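Local coordinates for protein Phosphoglucosamine/phosphogalactosamine mutase (Sulfolobus tokodaii, PDB 2F7L) that interconverts the 6-phosphates and 1-phosphates of glucosamine and galactosamine, using a magnesium ion, on the route to UDP-N-acetylglucosamine and UDP-N-acetylgalactosamine, at residues A[188-192]-A[343-347]; A[288-294]-A[366-370]; A[312-317]-A[332-338]; A[391-396]-A[447-451]. All coordinates share one frame; numbering follows the deposited sequence.

Interaction 1: A[188-192]-A[343-347]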
# COMPACT_ATOMS: atom_id res chain seq x y z
N THR A 188 5.82 -4.52 -13.55
CA THR A 188 4.47 -4.41 -14.09
C THR A 188 4.48 -4.58 -15.62
O THR A 188 3.65 -5.28 -16.18
CB THR A 188 3.79 -3.06 -13.65
OG1 THR A 188 3.66 -3.06 -12.23
CG2 THR A 188 2.38 -2.89 -14.25
N PRO A 189 5.45 -3.96 -16.31
CA PRO A 189 5.49 -4.10 -17.77
C PRO A 189 5.75 -5.55 -18.18
O PRO A 189 5.31 -6.00 -19.24
CB PRO A 189 6.64 -3.17 -18.17
CG PRO A 189 6.61 -2.15 -17.14
CD PRO A 189 6.43 -2.95 -15.88
N LEU A 190 6.46 -6.28 -17.35
CA LEU A 190 6.76 -7.66 -17.65
C LEU A 190 5.48 -8.46 -17.56
O LEU A 190 5.20 -9.29 -18.41
CB LEU A 190 7.82 -8.19 -16.68
CG LEU A 190 9.27 -8.44 -17.17
CD1 LEU A 190 9.69 -7.50 -18.26
CD2 LEU A 190 10.17 -8.32 -15.98
N VAL A 191 4.67 -8.20 -16.53
CA VAL A 191 3.42 -8.95 -16.44
C VAL A 191 2.55 -8.58 -17.66
O VAL A 191 1.94 -9.46 -18.25
CB VAL A 191 2.66 -8.69 -15.09
CG1 VAL A 191 3.50 -9.15 -13.92
CG2 VAL A 191 2.37 -7.24 -14.91
N ALA A 192 2.53 -7.31 -18.04
CA ALA A 192 1.73 -6.89 -19.20
C ALA A 192 2.15 -7.67 -20.46
O ALA A 192 1.30 -8.17 -21.21
CB ALA A 192 1.91 -5.39 -19.46
N ALA A 343 1.28 -4.98 -9.16
CA ALA A 343 1.26 -5.74 -10.39
C ALA A 343 0.18 -6.78 -10.24
O ALA A 343 -0.60 -7.01 -11.18
CB ALA A 343 2.60 -6.42 -10.65
N MET A 344 0.10 -7.40 -9.06
CA MET A 344 -0.92 -8.43 -8.87
C MET A 344 -2.27 -7.83 -9.19
O MET A 344 -3.13 -8.49 -9.78
CB MET A 344 -0.94 -8.97 -7.45
CG MET A 344 -1.91 -10.15 -7.24
SD MET A 344 -1.42 -11.70 -8.06
CE MET A 344 -2.27 -11.55 -9.65
N SER A 345 -2.44 -6.57 -8.82
CA SER A 345 -3.69 -5.87 -9.04
C SER A 345 -3.93 -5.60 -10.50
O SER A 345 -5.03 -5.79 -10.99
CB SER A 345 -3.69 -4.56 -8.27
OG SER A 345 -3.46 -4.82 -6.91
N PHE A 346 -2.89 -5.12 -11.18
CA PHE A 346 -2.99 -4.82 -12.60
C PHE A 346 -3.41 -6.07 -13.40
O PHE A 346 -4.19 -5.99 -14.35
CB PHE A 346 -1.64 -4.30 -13.11
CG PHE A 346 -1.54 -4.25 -14.61
CD1 PHE A 346 -2.13 -3.23 -15.33
CD2 PHE A 346 -0.83 -5.23 -15.30
CE1 PHE A 346 -2.03 -3.18 -16.71
CE2 PHE A 346 -0.73 -5.18 -16.69
CZ PHE A 346 -1.33 -4.15 -17.39
N ALA A 347 -2.87 -7.22 -13.00
CA ALA A 347 -3.17 -8.50 -13.65
C ALA A 347 -4.62 -8.92 -13.39
O ALA A 347 -5.32 -9.38 -14.31
CB ALA A 347 -2.22 -9.58 -13.14
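An apolar helix-to-helix contact joins two domains here: Thr188, Val191 and Ala192 of helix 188-194, in the second alpha/beta/alpha domain, receive Ala343 and Phe346 of helix 342-356, in the third. Over the short segments the two axes run nearly parallel, 26° apart and 9.6 Å at closest approach. Phe346 spans the gap between the two helices. With CG anti to the backbone N (chi1 167°), its ring is carried across to the opposite helix. Thr188 CG2 lies over one face of the ring, displaced toward the rim and 4.1 Å from Phe346 CD2. Val191 CG2 also lies obliquely near Phe346 CD2, though its exact placing is uncertain, while farther along the ring Ala192 CB stands 3.8 Å from Phe346 CE2. Ala343, about one turn earlier in the helix, adds its CB, 3.9 Å from Thr188 OG1. That hydroxyl is buried, and its polar need is met by a hydrogen bond with His240 NE2. Around the pair, strand 174-178 meets Phe346 through Val175 and Thr188 through Ile177, and helix 151-160 covers Val191 and Ala343. The contact is thus a buried interdomain helix pair of a phosphohexose mutase, with the side chain of Thr188 about 9 Å from that of Asp241, one of the aspartates that probably bind magnesium, as in relatives.

Interaction 2: A[288-294]-A[366-370]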
# COMPACT_ATOMS: atom_id res chain seq x y z
N SER A 288 -14.68 4.39 0.99
CA SER A 288 -16.05 4.82 0.74
C SER A 288 -17.02 3.72 1.11
O SER A 288 -16.71 2.56 0.90
CB SER A 288 -16.25 5.16 -0.73
OG SER A 288 -17.62 5.18 -1.07
N SER A 289 -18.19 4.07 1.63
CA SER A 289 -19.20 3.07 2.01
C SER A 289 -19.76 2.39 0.76
O SER A 289 -20.41 1.35 0.83
CB SER A 289 -20.33 3.72 2.83
OG SER A 289 -20.96 4.75 2.11
N LEU A 290 -19.49 3.02 -0.37
CA LEU A 290 -19.88 2.49 -1.67
C LEU A 290 -19.53 0.99 -1.74
O LEU A 290 -20.24 0.18 -2.35
CB LEU A 290 -19.12 3.30 -2.74
CG LEU A 290 -18.54 2.82 -4.06
CD1 LEU A 290 -17.72 3.99 -4.58
CD2 LEU A 290 -17.65 1.59 -3.93
N VAL A 291 -18.42 0.63 -1.10
CA VAL A 291 -17.96 -0.75 -1.07
C VAL A 291 -19.06 -1.68 -0.53
O VAL A 291 -19.30 -2.76 -1.08
CB VAL A 291 -16.67 -0.88 -0.21
CG1 VAL A 291 -16.94 -0.43 1.21
CG2 VAL A 291 -16.17 -2.34 -0.21
N GLU A 292 -19.74 -1.27 0.55
CA GLU A 292 -20.81 -2.09 1.11
C GLU A 292 -21.96 -2.22 0.13
O GLU A 292 -22.49 -3.31 -0.09
CB GLU A 292 -21.37 -1.50 2.39
CG GLU A 292 -20.49 -1.65 3.59
CD GLU A 292 -21.22 -1.24 4.86
OE1 GLU A 292 -21.91 -0.20 4.85
OE2 GLU A 292 -21.09 -1.97 5.87
N GLU A 293 -22.34 -1.09 -0.45
CA GLU A 293 -23.43 -1.07 -1.39
C GLU A 293 -23.25 -2.09 -2.49
O GLU A 293 -24.12 -2.91 -2.74
CB GLU A 293 -23.54 0.32 -1.99
CG GLU A 293 -24.87 0.63 -2.65
CD GLU A 293 -25.02 2.11 -2.90
OE1 GLU A 293 -24.51 2.91 -2.08
OE2 GLU A 293 -25.66 2.48 -3.91
N TYR A 294 -22.09 -2.04 -3.14
CA TYR A 294 -21.80 -2.95 -4.24
C TYR A 294 -21.54 -4.38 -3.82
O TYR A 294 -22.06 -5.30 -4.41
CB TYR A 294 -20.61 -2.43 -5.03
CG TYR A 294 -20.56 -2.93 -6.46
CD1 TYR A 294 -21.17 -2.22 -7.48
CD2 TYR A 294 -19.90 -4.11 -6.78
CE1 TYR A 294 -21.12 -2.67 -8.79
CE2 TYR A 294 -19.85 -4.57 -8.09
CZ TYR A 294 -20.46 -3.85 -9.09
OH TYR A 294 -20.38 -4.28 -10.38
N ARG A 366 -20.12 0.93 -13.39
CA ARG A 366 -21.03 -0.01 -12.74
C ARG A 366 -21.07 0.19 -11.22
O ARG A 366 -21.85 -0.47 -10.53
CB ARG A 366 -20.64 -1.47 -12.99
CG ARG A 366 -20.70 -2.00 -14.43
CD ARG A 366 -20.74 -3.54 -14.34
NE ARG A 366 -20.11 -4.28 -15.44
CZ ARG A 366 -20.46 -4.18 -16.72
NH1 ARG A 366 -21.44 -3.36 -17.11
NH2 ARG A 366 -19.84 -4.94 -17.61
N LEU A 367 -20.23 1.07 -10.69
CA LEU A 367 -20.17 1.31 -9.23
C LEU A 367 -20.97 2.53 -8.77
O LEU A 367 -21.22 3.47 -9.54
CB LEU A 367 -18.71 1.52 -8.79
CG LEU A 367 -17.75 0.46 -8.25
CD1 LEU A 367 -18.22 -0.92 -8.59
CD2 LEU A 367 -16.36 0.72 -8.83
N PRO A 368 -21.38 2.53 -7.49
CA PRO A 368 -22.15 3.65 -6.94
C PRO A 368 -21.30 4.92 -7.08
O PRO A 368 -20.09 4.88 -6.88
CB PRO A 368 -22.33 3.25 -5.49
CG PRO A 368 -22.37 1.76 -5.55
CD PRO A 368 -21.26 1.44 -6.51
N LYS A 369 -21.93 6.03 -7.43
CA LYS A 369 -21.20 7.29 -7.59
C LYS A 369 -21.37 8.18 -6.36
O LYS A 369 -22.49 8.51 -5.98
CB LYS A 369 -21.70 8.00 -8.86
CG LYS A 369 -21.57 9.52 -8.87
CD LYS A 369 -22.77 10.17 -9.65
CE LYS A 369 -24.02 10.52 -8.76
NZ LYS A 369 -24.64 9.42 -7.91
N TYR A 370 -20.25 8.54 -5.74
CA TYR A 370 -20.23 9.41 -4.56
C TYR A 370 -19.29 10.60 -4.75
O TYR A 370 -18.25 10.49 -5.39
CB TYR A 370 -19.75 8.67 -3.32
CG TYR A 370 -20.79 7.79 -2.67
CD1 TYR A 370 -21.11 6.54 -3.21
CD2 TYR A 370 -21.42 8.19 -1.49
CE1 TYR A 370 -22.03 5.71 -2.57
CE2 TYR A 370 -22.34 7.37 -0.84
CZ TYR A 370 -22.63 6.12 -1.39
OH TYR A 370 -23.51 5.29 -0.74
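The irregular chain of 366-370 runs alongside the N-terminal part of helix 290-296, the backbones coming nearest at Leu290 and Pro368, whose CA atoms are 5.9 Å apart. Pro368 is wedged between three helix side chains. Its CD sits 3.9 Å from Leu290 CG, the two side chains crossing at about a right angle, and the same CD touches the Tyr294 ring obliquely. The aliphatic part of Glu293 slides past its CB and CG. Leu367 takes a face of Tyr294: its CD1 makes a CH-pi contact 3.5 Å from the centroid of the Tyr294 ring, 16° off the ring normal. Arg366 O lies at the edge of that ring, near its plane. The Tyr294 ring swings out from the helix because its chi1 of -157° sets CG opposite the backbone N, and its hydroxyl gets as far as the CB of Arg366, whose guanidinium is turned elsewhere to a salt bridge with Glu362. Ser288 caps the helix start, its OG accepting from Leu290 N at 2.9 Å; Glu434 also bonds to this hydroxyl. The loop leads from helix 360-365 into strand 371-378, so the contact fastens the link between the third alpha/beta/alpha domain and the C-terminal domain of the mutase. At its far end Tyr370 OH donates to Glu293 OE1 at 2.9 Å, meeting the oxygen nearly along its C-O axis, with carboxylate and ring planes 70° apart. The other oxygen, Glu293 OE2, forms a salt bridge with Lys436, so the carboxylate is gripped at both oxygens. Leu290 CB packs obliquely against the same tyrosine, 3.8 Å from Tyr370 CE1.

Interaction 3: A[312-317]-A[332-338]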
# COMPACT_ATOMS: atom_id res chain seq x y z
N ILE A 312 -3.80 -4.39 7.98
CA ILE A 312 -4.76 -5.03 7.10
C ILE A 312 -4.23 -6.38 6.64
O ILE A 312 -4.91 -7.39 6.73
CB ILE A 312 -5.06 -4.14 5.86
CG1 ILE A 312 -5.84 -2.90 6.29
CG2 ILE A 312 -5.78 -4.95 4.77
CD1 ILE A 312 -6.10 -1.93 5.16
N ALA A 313 -3.00 -6.38 6.13
CA ALA A 313 -2.40 -7.62 5.64
C ALA A 313 -2.58 -8.69 6.70
O ALA A 313 -3.01 -9.79 6.39
CB ALA A 313 -0.91 -7.41 5.32
N HIS A 314 -2.29 -8.35 7.95
CA HIS A 314 -2.46 -9.31 9.04
C HIS A 314 -3.94 -9.68 9.28
O HIS A 314 -4.28 -10.85 9.40
CB HIS A 314 -1.82 -8.77 10.32
CG HIS A 314 -0.32 -8.88 10.33
ND1 HIS A 314 0.34 -10.08 10.24
CD2 HIS A 314 0.64 -7.93 10.46
CE1 HIS A 314 1.65 -9.87 10.31
NE2 HIS A 314 1.86 -8.58 10.44
N LYS A 315 -4.83 -8.69 9.35
CA LYS A 315 -6.24 -8.98 9.55
C LYS A 315 -6.77 -9.87 8.42
O LYS A 315 -7.52 -10.80 8.67
CB LYS A 315 -7.06 -7.68 9.62
CG LYS A 315 -8.50 -7.88 10.07
CD LYS A 315 -9.25 -6.57 10.19
CE LYS A 315 -10.75 -6.79 10.34
NZ LYS A 315 -11.10 -7.58 11.55
N VAL A 316 -6.40 -9.60 7.18
CA VAL A 316 -6.88 -10.46 6.12
C VAL A 316 -6.41 -11.89 6.42
O VAL A 316 -7.23 -12.82 6.45
CB VAL A 316 -6.37 -10.03 4.72
CG1 VAL A 316 -6.91 -10.98 3.66
CG2 VAL A 316 -6.82 -8.63 4.42
N ALA A 317 -5.12 -12.06 6.66
CA ALA A 317 -4.61 -13.39 6.99
C ALA A 317 -5.36 -13.94 8.22
O ALA A 317 -6.08 -14.93 8.11
CB ALA A 317 -3.10 -13.34 7.27
N MET A 332 -4.93 -6.51 -1.41
CA MET A 332 -4.31 -7.79 -1.03
C MET A 332 -5.09 -8.98 -1.55
O MET A 332 -6.27 -9.13 -1.26
CB MET A 332 -4.14 -7.89 0.49
CG MET A 332 -4.94 -6.87 1.30
SD MET A 332 -4.31 -5.15 1.33
CE MET A 332 -3.15 -5.34 2.78
N TYR A 333 -4.43 -9.83 -2.34
CA TYR A 333 -5.03 -11.02 -2.94
C TYR A 333 -4.40 -12.25 -2.30
O TYR A 333 -3.37 -12.73 -2.75
CB TYR A 333 -4.77 -11.00 -4.46
CG TYR A 333 -5.53 -12.05 -5.23
CD1 TYR A 333 -6.91 -12.17 -5.10
CD2 TYR A 333 -4.86 -12.96 -6.03
CE1 TYR A 333 -7.60 -13.20 -5.75
CE2 TYR A 333 -5.53 -13.98 -6.69
CZ TYR A 333 -6.90 -14.11 -6.54
OH TYR A 333 -7.56 -15.18 -7.11
N PRO A 334 -5.02 -12.77 -1.23
CA PRO A 334 -4.56 -13.94 -0.46
C PRO A 334 -3.94 -15.08 -1.24
O PRO A 334 -2.83 -15.50 -0.94
CB PRO A 334 -5.80 -14.35 0.32
CG PRO A 334 -6.38 -13.03 0.64
CD PRO A 334 -6.30 -12.29 -0.68
N PRO A 335 -4.64 -15.62 -2.24
CA PRO A 335 -4.03 -16.72 -2.99
C PRO A 335 -2.60 -16.42 -3.41
O PRO A 335 -1.77 -17.33 -3.46
CB PRO A 335 -5.00 -16.92 -4.17
CG PRO A 335 -5.83 -15.67 -4.18
CD PRO A 335 -5.99 -15.32 -2.76
N HIS A 336 -2.30 -15.17 -3.72
CA HIS A 336 -0.94 -14.77 -4.09
C HIS A 336 -0.21 -14.48 -2.77
O HIS A 336 0.60 -15.27 -2.31
CB HIS A 336 -0.98 -13.49 -4.92
CG HIS A 336 0.36 -13.06 -5.42
ND1 HIS A 336 0.74 -11.74 -5.47
CD2 HIS A 336 1.37 -13.77 -5.97
CE1 HIS A 336 1.92 -11.65 -6.04
NE2 HIS A 336 2.33 -12.86 -6.35
N GLN A 337 -0.51 -13.33 -2.19
CA GLN A 337 0.05 -12.94 -0.90
C GLN A 337 -0.86 -11.97 -0.16
O GLN A 337 -1.76 -11.36 -0.76
CB GLN A 337 1.47 -12.38 -1.04
CG GLN A 337 1.70 -11.24 -1.99
CD GLN A 337 3.18 -10.90 -2.05
OE1 GLN A 337 3.96 -11.38 -1.23
NE2 GLN A 337 3.57 -10.07 -3.01
N TYR A 338 -0.64 -11.84 1.15
CA TYR A 338 -1.46 -10.97 1.98
C TYR A 338 -1.16 -9.49 1.89
O TYR A 338 -1.97 -8.67 2.33
CB TYR A 338 -1.35 -11.40 3.45
CG TYR A 338 -1.98 -12.75 3.70
CD1 TYR A 338 -3.38 -12.94 3.57
CD2 TYR A 338 -1.19 -13.86 4.01
CE1 TYR A 338 -3.93 -14.18 3.72
CE2 TYR A 338 -1.75 -15.10 4.17
CZ TYR A 338 -3.10 -15.25 4.02
OH TYR A 338 -3.60 -16.51 4.15
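Tyr338 and Ala317 make the aromatic part of this contact: Ala317 CB stands almost exactly over the ring centre, 3.5 Å from the centroid of Tyr338 and 2° off its normal. Val316 CG1 meets the same ring at its edge, 4.0 Å from Tyr338 CD1, so the tyrosine is held from two directions. Were Tyr338 replaced by an alanine, the ring would be lost, and the methyl of Ala317 and CG1 of Val316 would probably lose their partner. Aliphatic packing continues along the helix. Val316 CG1, anti to the backbone N (chi1 180°), also reaches Pro334 CG at 3.7 Å, while its CG2 branch turns to Met332 CG. The methionine chain bends at chi2 and chi3, which brings its terminal methyl among Ile312 CG2 and Ala313; Ile312 also touches Thr305 of strand 301-305. Polar character enters only through the backbone: Ala313 CA makes a CA-H...O contact of 3.5 Å with Tyr338 O. Helix 309-318 thus packs on the loop after strand 329-332, an edge strand of the mixed sheet in the third alpha/beta/alpha domain, where the side chain of Met332 is about 9 Å from that of Asp245, a probable magnesium ligand.

Interaction 4: A[391-396]-A[447-451]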
# COMPACT_ATOMS: atom_id res chain seq x y z
N LYS A 391 -18.83 14.16 20.83
CA LYS A 391 -19.84 15.05 20.29
C LYS A 391 -20.45 14.58 18.98
O LYS A 391 -21.61 14.17 18.94
CB LYS A 391 -19.24 16.44 20.09
CG LYS A 391 -20.03 17.59 20.70
CD LYS A 391 -21.13 18.11 19.79
CE LYS A 391 -21.65 19.47 20.31
NZ LYS A 391 -22.44 20.29 19.33
N ILE A 392 -19.67 14.64 17.90
CA ILE A 392 -20.17 14.23 16.59
C ILE A 392 -20.87 12.91 16.69
O ILE A 392 -21.84 12.66 15.98
CB ILE A 392 -19.05 14.12 15.52
CG1 ILE A 392 -17.75 13.63 16.14
CG2 ILE A 392 -18.83 15.48 14.88
CD1 ILE A 392 -16.51 14.05 15.35
N LEU A 393 -20.39 12.08 17.60
CA LEU A 393 -20.98 10.79 17.80
C LEU A 393 -22.40 10.96 18.31
O LEU A 393 -23.36 10.51 17.68
CB LEU A 393 -20.14 10.00 18.80
CG LEU A 393 -20.03 8.50 18.57
CD1 LEU A 393 -20.35 8.15 17.12
CD2 LEU A 393 -18.63 8.06 18.97
N GLU A 394 -22.55 11.65 19.44
CA GLU A 394 -23.86 11.85 20.02
C GLU A 394 -24.70 12.90 19.32
O GLU A 394 -25.65 13.42 19.89
CB GLU A 394 -23.76 12.19 21.51
CG GLU A 394 -23.24 13.58 21.80
CD GLU A 394 -23.04 13.80 23.30
OE1 GLU A 394 -24.02 13.62 24.06
OE2 GLU A 394 -21.90 14.15 23.71
N VAL A 395 -24.34 13.23 18.09
CA VAL A 395 -25.13 14.18 17.33
C VAL A 395 -25.41 13.58 15.97
O VAL A 395 -26.41 13.92 15.34
CB VAL A 395 -24.44 15.58 17.17
CG1 VAL A 395 -22.96 15.44 16.92
CG2 VAL A 395 -25.07 16.35 16.02
N TYR A 396 -24.55 12.67 15.52
CA TYR A 396 -24.79 12.04 14.23
C TYR A 396 -25.24 10.59 14.30
O TYR A 396 -25.86 10.08 13.36
CB TYR A 396 -23.57 12.19 13.32
CG TYR A 396 -23.48 13.57 12.71
CD1 TYR A 396 -22.70 14.57 13.30
CD2 TYR A 396 -24.21 13.89 11.57
CE1 TYR A 396 -22.65 15.85 12.76
CE2 TYR A 396 -24.17 15.17 11.03
CZ TYR A 396 -23.39 16.15 11.62
OH TYR A 396 -23.38 17.41 11.09
N GLU A 447 -20.60 21.25 8.82
CA GLU A 447 -21.10 20.99 10.17
C GLU A 447 -19.97 20.40 11.02
O GLU A 447 -19.63 20.92 12.09
CB GLU A 447 -22.29 20.01 10.13
CG GLU A 447 -23.60 20.60 9.65
CD GLU A 447 -23.85 21.98 10.25
OE1 GLU A 447 -23.37 22.97 9.65
OE2 GLU A 447 -24.52 22.08 11.31
N LEU A 448 -19.39 19.32 10.52
CA LEU A 448 -18.32 18.65 11.21
C LEU A 448 -17.18 19.63 11.57
O LEU A 448 -16.73 19.66 12.72
CB LEU A 448 -17.81 17.48 10.36
CG LEU A 448 -18.81 16.35 10.12
CD1 LEU A 448 -18.31 15.46 9.00
CD2 LEU A 448 -19.03 15.54 11.39
N LYS A 449 -16.75 20.41 10.58
CA LYS A 449 -15.67 21.39 10.78
C LYS A 449 -15.96 22.22 12.03
O LYS A 449 -15.08 22.45 12.85
CB LYS A 449 -15.55 22.31 9.55
CG LYS A 449 -14.27 23.13 9.43
CD LYS A 449 -14.06 23.52 7.97
CE LYS A 449 -12.65 24.03 7.64
NZ LYS A 449 -12.36 25.47 7.99
N LYS A 450 -17.21 22.66 12.16
CA LYS A 450 -17.62 23.45 13.31
C LYS A 450 -17.34 22.70 14.59
O LYS A 450 -16.57 23.17 15.42
CB LYS A 450 -19.10 23.78 13.25
CG LYS A 450 -19.39 25.18 12.74
CD LYS A 450 -19.77 25.19 11.27
CE LYS A 450 -21.29 25.02 11.10
NZ LYS A 450 -21.77 23.69 11.58
N ILE A 451 -17.98 21.54 14.73
CA ILE A 451 -17.83 20.69 15.92
C ILE A 451 -16.37 20.42 16.27
O ILE A 451 -15.99 20.44 17.44
CB ILE A 451 -18.52 19.32 15.74
CG1 ILE A 451 -20.01 19.51 15.47
CG2 ILE A 451 -18.31 18.46 16.97
CD1 ILE A 451 -20.75 18.21 15.24
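Ile451 is the bump of this helix pair, and its side chain enters a hollow formed by Lys391, Ile392, Val395 and Tyr396, knob into hole. Its two branches divide the hollow: CD1 turns to Ile392 CG2, 3.4 Å away, and to the Tyr396 ring, while CG2 lies against the aliphatic chain of Lys391, 3.8 Å from Lys391 CB. The Tyr396 ring forms one wall edge-on, its CE1 3.9 Å from Ile451 CD1. A second bump, Leu448 CD2, fits between Ile392 CG2 at 3.5 Å and the Tyr396 ring, which it meets obliquely. A chi1 of -78° keeps Tyr396 CG beside the backbone N and points the ring at the other helix, where its hydroxyl end abuts CB and CG of Glu447, the side chains crossing at about a right angle. A serine in place of Tyr396 would take away that wall and is likely to open a gap beside Ile451 CD1 and Leu448 CD2. Glu447 itself turns its carboxylate to Lys450, a salt bridge along its own helix. Over these short segments the axes come within 10.9 Å, their N-to-C directions 138° apart. Both helices rest on the antiparallel sheet of the C-terminal domain: Ile392 and Leu448 reach Val420 of strand 416-422, and Tyr396 meets Phe418 edge-to-face and Ile411 of strand 409-413.

Overall arrangement
Followed from the N terminus, the chain first opens interaction 1 at 188-192, in the second alpha/beta/alpha domain. Interaction 2 opens at 288-294 before interaction 1 closes at 343-347, so these two loops cross. Interaction 3, the shortest loop, opens and closes between 312 and 338 and is nested within both. It touches interaction 1 directly where Met344 packs on His336 and Tyr333. Interaction 2 closes at 366-370, at the exit from the third domain. Interaction 4 follows in series within the C-terminal domain, its centre about 43 Å from that of interaction 1. Together they join domains two and three, pack a helix on a loop within the third, link it toward the C-terminal domain, and pair the last domain's helices.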